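Local atomic coordinates of ADP-dependent L-serine kinase SerK (Thermococcus kodakarensis KOD1, PDB entry 5X0K), a protein that uses ADP to phosphorylate free L-serine, yielding O-phospho-L-serine and AMP in the first step from L-serine to L-cysteine. Residues K14-V19 with L227-D232; I49-M54 with P231-V236; D91-D96 with T204-M209. The protein carries 1 engineered substitution. One frame throughout, in Å; residues are numbered along the deposited sequence. Where two conformers were deposited one is given.

Interaction 1 of 3, residues K14-V19 with L227-D232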
loop_
_atom_site.group_PDB
_atom_site.type_symbol
_atom_site.label_atom_id
_atom_site.label_comp_id
_atom_site.label_asym_id
_atom_site.label_seq_id
_atom_site.Cartn_x
_atom_site.Cartn_y
_atom_site.Cartn_z
ATOM N N LYS A 14 -14.574 16.242 -4.278
ATOM C CA LYS A 14 -14.534 17.436 -5.124
ATOM C C LYS A 14 -14.787 16.993 -6.553
ATOM O O LYS A 14 -14.409 15.908 -6.912
ATOM C CB LYS A 14 -13.186 18.138 -5.035
ATOM C CG LYS A 14 -12.939 18.767 -3.671
ATOM C CD LYS A 14 -11.706 19.684 -3.732
ATOM C CE LYS A 14 -11.381 20.269 -2.376
ATOM N NZ LYS A 14 -10.419 21.431 -2.428
ATOM N N LYS A 15 -15.451 17.857 -7.308
ATOM C CA LYS A 15 -15.805 17.548 -8.701
ATOM C C LYS A 15 -14.669 17.954 -9.580
ATOM O O LYS A 15 -14.628 19.087 -10.068
ATOM C CB LYS A 15 -17.049 18.293 -9.084
ATOM C CG LYS A 15 -18.271 17.858 -8.307
ATOM C CD LYS A 15 -19.548 18.453 -8.875
ATOM C CE LYS A 15 -20.701 18.296 -7.884
ATOM N NZ LYS A 15 -21.928 19.055 -8.255
ATOM N N VAL A 16 -13.737 17.025 -9.743
ATOM C CA VAL A 16 -12.568 17.243 -10.563
ATOM C C VAL A 16 -12.852 16.464 -11.814
ATOM O O VAL A 16 -13.505 15.402 -11.820
ATOM C CB VAL A 16 -11.271 16.776 -9.893
ATOM C CG1 VAL A 16 -10.863 17.754 -8.813
ATOM C CG2 VAL A 16 -11.454 15.390 -9.323
ATOM N N ASP A 17 -12.469 17.047 -12.924
ATOM C CA ASP A 17 -12.710 16.348 -14.185
ATOM C C ASP A 17 -11.613 15.319 -14.433
ATOM O O ASP A 17 -10.506 15.443 -13.919
ATOM C CB ASP A 17 -12.783 17.376 -15.316
ATOM C CG ASP A 17 -13.581 16.902 -16.491
ATOM O OD1 ASP A 17 -14.003 15.732 -16.560
ATOM O OD2 ASP A 17 -13.795 17.734 -17.393
ATOM N N TYR A 18 -11.901 14.344 -15.281
ATOM C CA TYR A 18 -10.931 13.322 -15.617
ATOM C C TYR A 18 -10.420 13.533 -17.031
ATOM O O TYR A 18 -11.037 14.253 -17.834
ATOM C CB TYR A 18 -11.562 11.912 -15.516
ATOM C CG TYR A 18 -12.669 11.639 -16.537
ATOM C CD1 TYR A 18 -12.383 11.145 -17.811
ATOM C CD2 TYR A 18 -13.997 11.891 -16.240
ATOM C CE1 TYR A 18 -13.392 10.936 -18.748
ATOM C CE2 TYR A 18 -14.995 11.716 -17.193
ATOM C CZ TYR A 18 -14.676 11.216 -18.431
ATOM O OH TYR A 18 -15.664 11.043 -19.385
ATOM N N VAL A 19 -9.291 12.904 -17.313
ATOM C CA VAL A 19 -8.767 12.855 -18.665
ATOM C C VAL A 19 -8.275 11.428 -18.907
ATOM O O VAL A 19 -7.728 10.801 -18.014
ATOM C CB VAL A 19 -7.671 13.930 -18.873
ATOM C CG1 VAL A 19 -6.478 13.724 -17.949
ATOM C CG2 VAL A 19 -7.238 13.970 -20.317
ATOM N N LEU A 227 -4.920 12.510 0.807
ATOM C CA LEU A 227 -5.064 13.481 -0.280
ATOM C C LEU A 227 -6.001 14.601 0.130
ATOM O O LEU A 227 -6.793 14.416 1.058
ATOM C CB LEU A 227 -5.619 12.773 -1.512
ATOM C CG LEU A 227 -4.749 11.686 -2.177
ATOM C CD1 LEU A 227 -5.415 11.252 -3.448
ATOM C CD2 LEU A 227 -3.363 12.197 -2.478
ATOM N N PRO A 228 -5.901 15.783 -0.518
ATOM C CA PRO A 228 -6.827 16.855 -0.192
ATOM C C PRO A 228 -8.272 16.658 -0.653
ATOM O O PRO A 228 -9.130 17.430 -0.225
ATOM C CB PRO A 228 -6.212 18.082 -0.872
ATOM C CG PRO A 228 -5.449 17.518 -2.009
ATOM C CD PRO A 228 -4.943 16.183 -1.575
ATOM N N PHE A 229 -8.531 15.663 -1.506
ATOM C CA PHE A 229 -9.876 15.368 -1.984
ATOM C C PHE A 229 -9.991 13.939 -2.521
ATOM O O PHE A 229 -8.997 13.325 -2.910
ATOM C CB PHE A 229 -10.289 16.386 -3.070
ATOM C CG PHE A 229 -9.497 16.255 -4.343
ATOM C CD1 PHE A 229 -9.909 15.385 -5.360
ATOM C CD2 PHE A 229 -8.324 16.967 -4.514
ATOM C CE1 PHE A 229 -9.148 15.234 -6.530
ATOM C CE2 PHE A 229 -7.565 16.818 -5.681
ATOM C CZ PHE A 229 -7.981 15.949 -6.677
ATOM N N ASN A 230 -11.219 13.420 -2.520
ATOM C CA ASN A 230 -11.567 12.210 -3.284
ATOM C C ASN A 230 -12.326 12.724 -4.509
ATOM O O ASN A 230 -13.241 13.539 -4.339
ATOM C CB ASN A 230 -12.537 11.344 -2.460
ATOM C CG ASN A 230 -11.888 10.690 -1.262
ATOM O OD1 ASN A 230 -10.803 10.118 -1.382
ATOM N ND2 ASN A 230 -12.564 10.716 -0.120
ATOM N N PRO A 231 -11.972 12.273 -5.744
ATOM C CA PRO A 231 -12.781 12.749 -6.868
ATOM C C PRO A 231 -14.215 12.271 -6.743
ATOM O O PRO A 231 -14.463 11.160 -6.232
ATOM C CB PRO A 231 -12.103 12.153 -8.105
ATOM C CG PRO A 231 -10.740 11.875 -7.661
ATOM C CD PRO A 231 -10.800 11.524 -6.184
ATOM N N ASP A 232 -15.157 13.077 -7.197
ATOM C CA ASP A 232 -16.520 12.615 -7.327
ATOM C C ASP A 232 -16.580 11.495 -8.373
ATOM O O ASP A 232 -15.721 11.379 -9.232
ATOM C CB ASP A 232 -17.445 13.735 -7.759
ATOM C CG ASP A 232 -18.860 13.548 -7.284
ATOM O OD1 ASP A 232 -19.249 12.439 -6.818
ATOM O OD2 ASP A 232 -19.585 14.563 -7.310
HETATM O O HOH W 1 -14.743 13.998 -10.020
#
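Two backbone hydrogen bonds tie Lys14 to the chain on both sides of Pro231. Lys14 N donates to Asn230 O at 3.0 Å, and Asp232 N donates to Lys14 O at 2.9 Å. Pro231, which has no N-H to offer, adds a CA-H...O contact to the same Lys14 O. One residue on, the chain folds into an inverse gamma turn centred on Lys15, closed by a weak bond from Val16 N to Lys14 O. A water then bridges the two segments, donating to both Val16 O, at 2.6 Å, and Asp232 O.

This is a minimal parallel sheet, strand 13-14 beside strand 230-231, which brings the N-terminal part of the chain against its C-terminal part at the protein surface. Asn230 extends the pairing through a backbone bond with Pro12.

Apolar contacts cluster on Phe229. With CG between the backbone N and the carbonyl carbon (chi1 68°), the ring is turned toward residues 14-19, where CE1 meets Val16. In the conformer described, Val16 CG1 lies 4.3 Å from the centroid of the Phe229 ring, an off-centre CH-pi contact, while Val16 CG2 touches both Phe229 CE1 and Pro231 CB, 3.5 Å from the latter. The extended Lys14 chain crosses Phe229 at about a right angle, its CG 3.6 Å from Phe229 CB. Val88 of strand 84-89 touches both Val16 and Phe229.

Lys15 and Asp232 run side by side in the same direction, but Lys15 NZ remains 5.2 Å from Asp232 OD2, and the methylene Lys15 CG approaches that oxygen more closely.

Interaction 2 of 3, residues I49-M54 with P231-V236. With AMP (adenosine monophosphate), chain B.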
loop_
_atom_site.group_PDB
_atom_site.type_symbol
_atom_site.label_atom_id
_atom_site.label_comp_id
_atom_site.label_asym_id
_atom_site.label_seq_id
_atom_site.Cartn_x
_atom_site.Cartn_y
_atom_site.Cartn_z
ATOM N N ILE A 49 -19.449 -0.166 -16.083
ATOM C CA ILE A 49 -19.231 1.255 -15.769
ATOM C C ILE A 49 -17.959 1.329 -14.976
ATOM O O ILE A 49 -17.744 0.534 -14.053
ATOM C CB ILE A 49 -20.370 1.864 -14.922
ATOM C CG1 ILE A 49 -21.707 1.761 -15.689
ATOM C CG2 ILE A 49 -20.022 3.282 -14.485
ATOM C CD1 ILE A 49 -21.785 2.576 -16.960
ATOM N N PHE A 50 -17.095 2.262 -15.356
ATOM C CA PHE A 50 -15.870 2.548 -14.629
ATOM C C PHE A 50 -16.117 3.890 -13.963
ATOM O O PHE A 50 -16.152 4.913 -14.617
ATOM C CB PHE A 50 -14.648 2.594 -15.579
ATOM C CG PHE A 50 -13.316 2.723 -14.867
ATOM C CD1 PHE A 50 -12.851 3.978 -14.466
ATOM C CD2 PHE A 50 -12.527 1.630 -14.602
ATOM C CE1 PHE A 50 -11.605 4.097 -13.840
ATOM C CE2 PHE A 50 -11.304 1.735 -13.962
ATOM C CZ PHE A 50 -10.839 2.982 -13.588
ATOM N N TRP A 51 -16.307 3.876 -12.647
ATOM C CA TRP A 51 -16.818 5.047 -11.925
ATOM C C TRP A 51 -15.835 5.770 -11.013
ATOM O O TRP A 51 -16.222 6.784 -10.382
ATOM C CB TRP A 51 -18.091 4.663 -11.153
ATOM C CG TRP A 51 -17.957 3.451 -10.360
ATOM C CD1 TRP A 51 -18.461 2.217 -10.651
ATOM C CD2 TRP A 51 -17.303 3.328 -9.096
ATOM N NE1 TRP A 51 -18.132 1.325 -9.674
ATOM C CE2 TRP A 51 -17.412 1.978 -8.706
ATOM C CE3 TRP A 51 -16.640 4.231 -8.254
ATOM C CZ2 TRP A 51 -16.878 1.494 -7.525
ATOM C CZ3 TRP A 51 -16.118 3.747 -7.036
ATOM C CH2 TRP A 51 -16.227 2.386 -6.703
ATOM N N LYS A 52 -14.598 5.281 -10.895
ATOM C CA LYS A 52 -13.626 5.757 -9.908
ATOM C C LYS A 52 -12.300 6.098 -10.618
ATOM O O LYS A 52 -11.511 5.202 -10.894
ATOM C CB LYS A 52 -13.347 4.680 -8.838
ATOM C CG LYS A 52 -12.646 5.197 -7.584
ATOM C CD LYS A 52 -12.329 4.048 -6.649
ATOM C CE LYS A 52 -11.649 4.527 -5.397
ATOM N NZ LYS A 52 -11.695 3.435 -4.399
ATOM N N PRO A 53 -12.025 7.385 -10.933
ATOM C CA PRO A 53 -10.826 7.662 -11.740
ATOM C C PRO A 53 -9.528 7.323 -11.019
ATOM O O PRO A 53 -9.460 7.417 -9.787
ATOM C CB PRO A 53 -10.895 9.183 -11.991
ATOM C CG PRO A 53 -11.716 9.691 -10.877
ATOM C CD PRO A 53 -12.726 8.617 -10.550
ATOM N N MET A 54 -8.530 6.928 -11.795
ATOM C CA MET A 54 -7.143 6.802 -11.346
ATOM C C MET A 54 -6.684 8.147 -10.780
ATOM O O MET A 54 -7.159 9.192 -11.225
ATOM C CB MET A 54 -6.215 6.460 -12.529
ATOM C CG MET A 54 -6.519 5.225 -13.354
ATOM S SD MET A 54 -6.150 3.763 -12.390
ATOM C CE MET A 54 -4.373 3.887 -12.057
ATOM N N PRO A 231 -11.972 12.273 -5.744
ATOM C CA PRO A 231 -12.781 12.749 -6.868
ATOM C C PRO A 231 -14.215 12.271 -6.743
ATOM O O PRO A 231 -14.463 11.160 -6.232
ATOM C CB PRO A 231 -12.103 12.153 -8.105
ATOM C CG PRO A 231 -10.740 11.875 -7.661
ATOM C CD PRO A 231 -10.800 11.524 -6.184
ATOM N N ASP A 232 -15.157 13.077 -7.197
ATOM C CA ASP A 232 -16.520 12.615 -7.327
ATOM C C ASP A 232 -16.580 11.495 -8.373
ATOM O O ASP A 232 -15.721 11.379 -9.232
ATOM C CB ASP A 232 -17.445 13.735 -7.759
ATOM C CG ASP A 232 -18.860 13.548 -7.284
ATOM O OD1 ASP A 232 -19.249 12.439 -6.818
ATOM O OD2 ASP A 232 -19.585 14.563 -7.310
ATOM N N LYS A 233 -17.621 10.685 -8.270
ATOM C CA LYS A 233 -17.762 9.537 -9.160
ATOM C C LYS A 233 -18.034 10.001 -10.563
ATOM O O LYS A 233 -18.573 11.079 -10.775
ATOM C CB LYS A 233 -18.872 8.596 -8.667
ATOM C CG LYS A 233 -18.372 7.651 -7.598
ATOM C CD LYS A 233 -17.845 8.295 -6.311
ATOM C CE LYS A 233 -18.928 8.841 -5.407
ATOM N NZ LYS A 233 -18.621 9.114 -3.963
ATOM N N ILE A 234 -17.655 9.167 -11.522
ATOM C CA ILE A 234 -17.747 9.508 -12.924
ATOM C C ILE A 234 -18.564 8.508 -13.691
ATOM O O ILE A 234 -18.880 7.459 -13.150
ATOM C CB ILE A 234 -16.365 9.711 -13.562
ATOM C CG1 ILE A 234 -15.535 8.403 -13.567
ATOM C CG2 ILE A 234 -15.627 10.842 -12.853
ATOM C CD1 ILE A 234 -14.224 8.504 -14.333
ATOM N N ASP A 235 -18.959 8.931 -14.902
ATOM C CA ASP A 235 -19.878 8.245 -15.789
ATOM C C ASP A 235 -19.072 7.880 -17.042
ATOM O O ASP A 235 -19.081 8.615 -18.059
ATOM C CB ASP A 235 -21.086 9.148 -16.124
ATOM C CG ASP A 235 -21.992 8.573 -17.193
ATOM O OD1 ASP A 235 -22.047 7.323 -17.360
ATOM O OD2 ASP A 235 -22.654 9.373 -17.911
ATOM N N VAL A 236 -18.337 6.778 -16.945
ATOM C CA VAL A 236 -17.566 6.276 -18.098
ATOM C C VAL A 236 -17.902 4.824 -18.338
ATOM O O VAL A 236 -17.932 4.040 -17.428
ATOM C CB VAL A 236 -16.042 6.447 -17.874
ATOM C CG1 VAL A 236 -15.215 5.832 -18.997
ATOM C CG2 VAL A 236 -15.730 7.907 -17.733
HETATM P P AMP B . -7.224 -0.041 -6.578
HETATM O O1P AMP B . -7.367 0.205 -8.040
HETATM O O2P AMP B . -5.896 -0.565 -6.141
HETATM O O3P AMP B . -7.693 1.131 -5.744
HETATM O "O5'" AMP B . -8.220 -1.291 -6.250
HETATM C "C5'" AMP B . -9.348 -1.548 -7.065
HETATM C "C4'" AMP B . -10.372 -0.425 -6.950
HETATM O "O4'" AMP B . -11.381 -0.630 -7.918
HETATM C "C3'" AMP B . -11.112 -0.362 -5.617
HETATM O "O3'" AMP B . -10.779 0.856 -4.955
HETATM C "C2'" AMP B . -12.585 -0.400 -5.973
HETATM O "O2'" AMP B . -13.429 0.520 -5.254
HETATM C "C1'" AMP B . -12.538 0.002 -7.428
HETATM N N9 AMP B . -13.654 -0.419 -8.259
HETATM C C8 AMP B . -14.519 -1.455 -8.092
HETATM N N7 AMP B . -15.395 -1.499 -9.114
HETATM C C5 AMP B . -15.064 -0.497 -9.964
HETATM C C6 AMP B . -15.624 -0.011 -11.219
HETATM N N6 AMP B . -16.694 -0.620 -11.781
HETATM N N1 AMP B . -15.014 1.071 -11.785
HETATM C C2 AMP B . -13.925 1.644 -11.204
HETATM N N3 AMP B . -13.372 1.266 -10.035
HETATM C C4 AMP B . -13.922 0.205 -9.389
#
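Residues 49-54 form one wall of the adenosine pocket, and the C-terminal residues 231-236 back this segment in a mostly backbone-mediated contact. The two run roughly antiparallel. Phe50 N donates to Val236 O at 2.9 Å, and Ile234 N donates to Trp51 O at 3.0 Å. CA-H...O contacts reinforce both places: Ile49 CA reaches Val236 O, and Lys233 CA reaches Trp51 O. Val236 N, in contrast, is buried here without a hydrogen-bonding partner.

Ile234 places CG1 between its backbone N and carbonyl carbon (chi1 64°), which lays this branch against the Trp51 carbonyl; the anti chi2 (173°) then carries CD1 on to Pro53 CD, 4.1 Å away. The rings of Pro53 and Pro231 slide past each other in opposite directions, with Pro53 CG 3.7 Å from Pro231 CB. Lys233 CG lies 3.9 Å from Trp51 CE3, the two side chains side by side, before the lysine chain bends away.

The segment thus backed grips AMP, the product of ADP-dependent transfer. Adenine lies against two aromatic rings: its rim atom C2 points onto the face of Phe50, 3.6 Å above the plane over the centre, while C6 lies over one face of Trp51, offset toward the rim. Ser43, His72 and Arg73 supply further hydrogen bonds to the nucleotide. Fully extended beyond CG, Lys52 carries NZ to the ribose, where it bonds O3' and, weakly, O2'. At the far end of the adenosine, the exocyclic amine AMP N6 donates to Ile49 O at 2.8 Å in an almost straight bond, 172° at the hydrogen.

Interaction 3 of 3, residues D91-D96 with T204-M209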
loop_
_atom_site.group_PDB
_atom_site.type_symbol
_atom_site.label_atom_id
_atom_site.label_comp_id
_atom_site.label_asym_id
_atom_site.label_seq_id
_atom_site.Cartn_x
_atom_site.Cartn_y
_atom_site.Cartn_z
ATOM N N ASP A 91 -1.514 17.441 -8.065
ATOM C CA ASP A 91 -0.347 18.191 -7.693
ATOM C C ASP A 91 0.313 17.428 -6.533
ATOM O O ASP A 91 0.116 17.744 -5.362
ATOM C CB ASP A 91 -0.787 19.609 -7.282
ATOM C CG ASP A 91 0.384 20.565 -7.005
ATOM O OD1 ASP A 91 1.556 20.169 -7.064
ATOM O OD2 ASP A 91 0.152 21.739 -6.655
ATOM N N TYR A 92 1.127 16.452 -6.861
ATOM C CA TYR A 92 1.629 15.495 -5.881
ATOM C C TYR A 92 2.548 16.109 -4.850
ATOM O O TYR A 92 2.509 15.756 -3.677
ATOM C CB TYR A 92 2.341 14.352 -6.612
ATOM C CG TYR A 92 2.726 13.150 -5.781
ATOM C CD1 TYR A 92 1.758 12.384 -5.142
ATOM C CD2 TYR A 92 4.064 12.743 -5.672
ATOM C CE1 TYR A 92 2.105 11.266 -4.393
ATOM C CE2 TYR A 92 4.406 11.621 -4.951
ATOM C CZ TYR A 92 3.431 10.896 -4.294
ATOM O OH TYR A 92 3.773 9.778 -3.548
ATOM N N PHE A 93 3.364 17.074 -5.275
ATOM C CA PHE A 93 4.353 17.654 -4.396
ATOM C C PHE A 93 3.814 18.819 -3.579
ATOM O O PHE A 93 4.566 19.464 -2.846
ATOM C CB PHE A 93 5.590 18.019 -5.199
ATOM C CG PHE A 93 6.338 16.809 -5.675
ATOM C CD1 PHE A 93 7.179 16.108 -4.801
ATOM C CD2 PHE A 93 6.164 16.328 -6.976
ATOM C CE1 PHE A 93 7.834 14.961 -5.227
ATOM C CE2 PHE A 93 6.837 15.177 -7.406
ATOM C CZ PHE A 93 7.672 14.506 -6.524
ATOM N N SER A 94 2.520 19.093 -3.734
ATOM C CA SER A 94 1.837 20.049 -2.880
ATOM C C SER A 94 1.929 19.541 -1.460
ATOM O O SER A 94 1.811 18.341 -1.189
ATOM C CB SER A 94 0.360 20.217 -3.256
ATOM O OG SER A 94 -0.355 20.998 -2.292
ATOM N N ASP A 95 2.085 20.492 -0.551
ATOM C CA ASP A 95 2.016 20.206 0.863
ATOM C C ASP A 95 0.651 19.588 1.283
ATOM O O ASP A 95 0.543 18.961 2.363
ATOM C CB ASP A 95 2.260 21.534 1.585
ATOM C CG ASP A 95 2.506 21.375 3.037
ATOM O OD1 ASP A 95 3.468 20.675 3.409
ATOM O OD2 ASP A 95 1.776 22.017 3.804
ATOM N N ASP A 96 -0.389 19.781 0.453
ATOM C CA ASP A 96 -1.716 19.232 0.715
ATOM C C ASP A 96 -1.774 17.691 0.564
ATOM O O ASP A 96 -2.755 17.078 0.954
ATOM C CB ASP A 96 -2.789 19.857 -0.229
ATOM C CG ASP A 96 -2.870 21.404 -0.149
ATOM O OD1 ASP A 96 -2.564 21.994 0.889
ATOM O OD2 ASP A 96 -3.251 22.031 -1.165
ATOM N N THR A 204 8.990 8.750 1.676
ATOM C CA THR A 204 8.726 10.104 1.192
ATOM C C THR A 204 8.293 10.048 -0.270
ATOM O O THR A 204 8.499 9.049 -0.981
ATOM C CB THR A 204 9.976 11.002 1.265
ATOM O OG1 THR A 204 10.962 10.579 0.305
ATOM C CG2 THR A 204 10.562 11.001 2.680
ATOM N N LYS A 205 7.744 11.169 -0.724
ATOM C CA LYS A 205 7.349 11.341 -2.129
ATOM C C LYS A 205 8.488 11.146 -3.100
ATOM O O LYS A 205 8.316 10.533 -4.142
ATOM C CB LYS A 205 6.824 12.753 -2.350
ATOM C CG LYS A 205 5.544 13.021 -1.627
ATOM C CD LYS A 205 5.215 14.513 -1.682
ATOM C CE LYS A 205 3.866 14.762 -1.043
ATOM N NZ LYS A 205 3.435 16.176 -1.196
ATOM N N GLU A 206 9.645 11.707 -2.752
ATOM C CA GLU A 206 10.823 11.655 -3.571
ATOM C C GLU A 206 11.300 10.217 -3.707
ATOM O O GLU A 206 11.738 9.828 -4.775
ATOM C CB GLU A 206 11.925 12.512 -2.942
ATOM C CG GLU A 206 11.712 14.015 -3.113
ATOM C CD GLU A 206 10.686 14.623 -2.170
ATOM O OE1 GLU A 206 10.399 14.073 -1.073
ATOM O OE2 GLU A 206 10.157 15.692 -2.545
ATOM N N GLU A 207 11.215 9.454 -2.609
ATOM C CA GLU A 207 11.551 8.018 -2.623
ATOM C C GLU A 207 10.588 7.216 -3.505
ATOM O O GLU A 207 11.008 6.306 -4.225
ATOM C CB GLU A 207 11.571 7.436 -1.217
ATOM C CG GLU A 207 12.792 7.880 -0.419
ATOM C CD GLU A 207 12.671 7.638 1.071
ATOM O OE1 GLU A 207 11.662 7.061 1.542
ATOM O OE2 GLU A 207 13.606 8.057 1.791
ATOM N N VAL A 208 9.311 7.570 -3.460
ATOM C CA VAL A 208 8.322 6.894 -4.299
ATOM C C VAL A 208 8.661 7.126 -5.767
ATOM O O VAL A 208 8.682 6.170 -6.537
ATOM C CB VAL A 208 6.891 7.347 -3.996
ATOM C CG1 VAL A 208 5.900 6.774 -5.005
ATOM C CG2 VAL A 208 6.499 6.925 -2.601
ATOM N N MET A 209 8.914 8.382 -6.149
ATOM C CA MET A 209 9.349 8.680 -7.527
ATOM C C MET A 209 10.639 7.993 -7.928
ATOM O O MET A 209 10.756 7.510 -9.042
ATOM C CB MET A 209 9.578 10.179 -7.778
ATOM C CG MET A 209 8.337 10.967 -8.116
ATOM S SD MET A 209 7.229 10.367 -9.426
ATOM C CE MET A 209 5.932 11.566 -9.174
HETATM O O HOH W 2 5.256 18.004 -0.303
#
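Lys205 reaches from the first turn of helix 205-213 into the loop of residues 91-96, where its ammonium group meets backbone oxygens. Lys205 NZ donates to Tyr92 O at 2.7 Å, in the plane of that carbonyl, and lies 2.7 Å from Ser94 O. Lys205 NZ also donates to Val97 O, just beyond the loop, and to a water that donates to Phe93 O. A fully extended chain beyond CG (chi2 170°) carries the nitrogen this far. On the way its methylenes pass Tyr92 and Phe93, with Lys205 CB 3.7 Å from Tyr92 CE2 and 3.8 Å from Phe93 CE1.

Met209, one turn further along the helix, adds further apolar contacts. Its CG meets the edge of the Phe93 ring at CZ, 3.9 Å away, and its CE reaches Tyr92 CD2. Glu206 OE2 comes to the same ring's edge, 3.6 Å from Phe93 CE1, its carboxylate plane turned 44° from the ring. Tyr92 CD2 lies over one face of Phe93, so the two aromatics pack on each other as well as on the helix.

The architecture is a turn docked on a helix N-terminus. Asp91 to Ser94 form a type I beta turn, followed by an ST turn in which Asp96 N donates to Ser94 OG. Thr204 is the N-cap, and a capping box joins Thr204 OG1 to Glu207 N and Glu207 OE1 to Thr204 N.

Further inward, Tyr92 OH hydrogen-bonds NE2 of His225, an O-phospho-L-serine-binding residue, which is consistent with Tyr92 acting in the second shell of that site. Val208 packs beside the same hydroxyl, its CG1 4.0 Å from Tyr92 OH.

Overall arrangement
Interactions 1 and 2 share Pro231 and Asp232, so one C-terminal run pairs first with residues 14-19 and then with 49-54; Tyr18 joins them by packing on Ile234 and Val236. Both rest on a few backbone hydrogen bonds between extended, mostly irregular segments, but interaction 1 is a surface contact, whereas interaction 2 is partly buried and directly backs the nucleotide pocket. Interaction 3, also partly buried, lies nested within the chain loops closed by the other two. It works differently, through a lysine side chain gripping loop carbonyls and aromatics packed on a helix. Pro228 touches Asp96, linking it to interaction 1, while interaction 2 remains about 10 Å away at the nearest atoms.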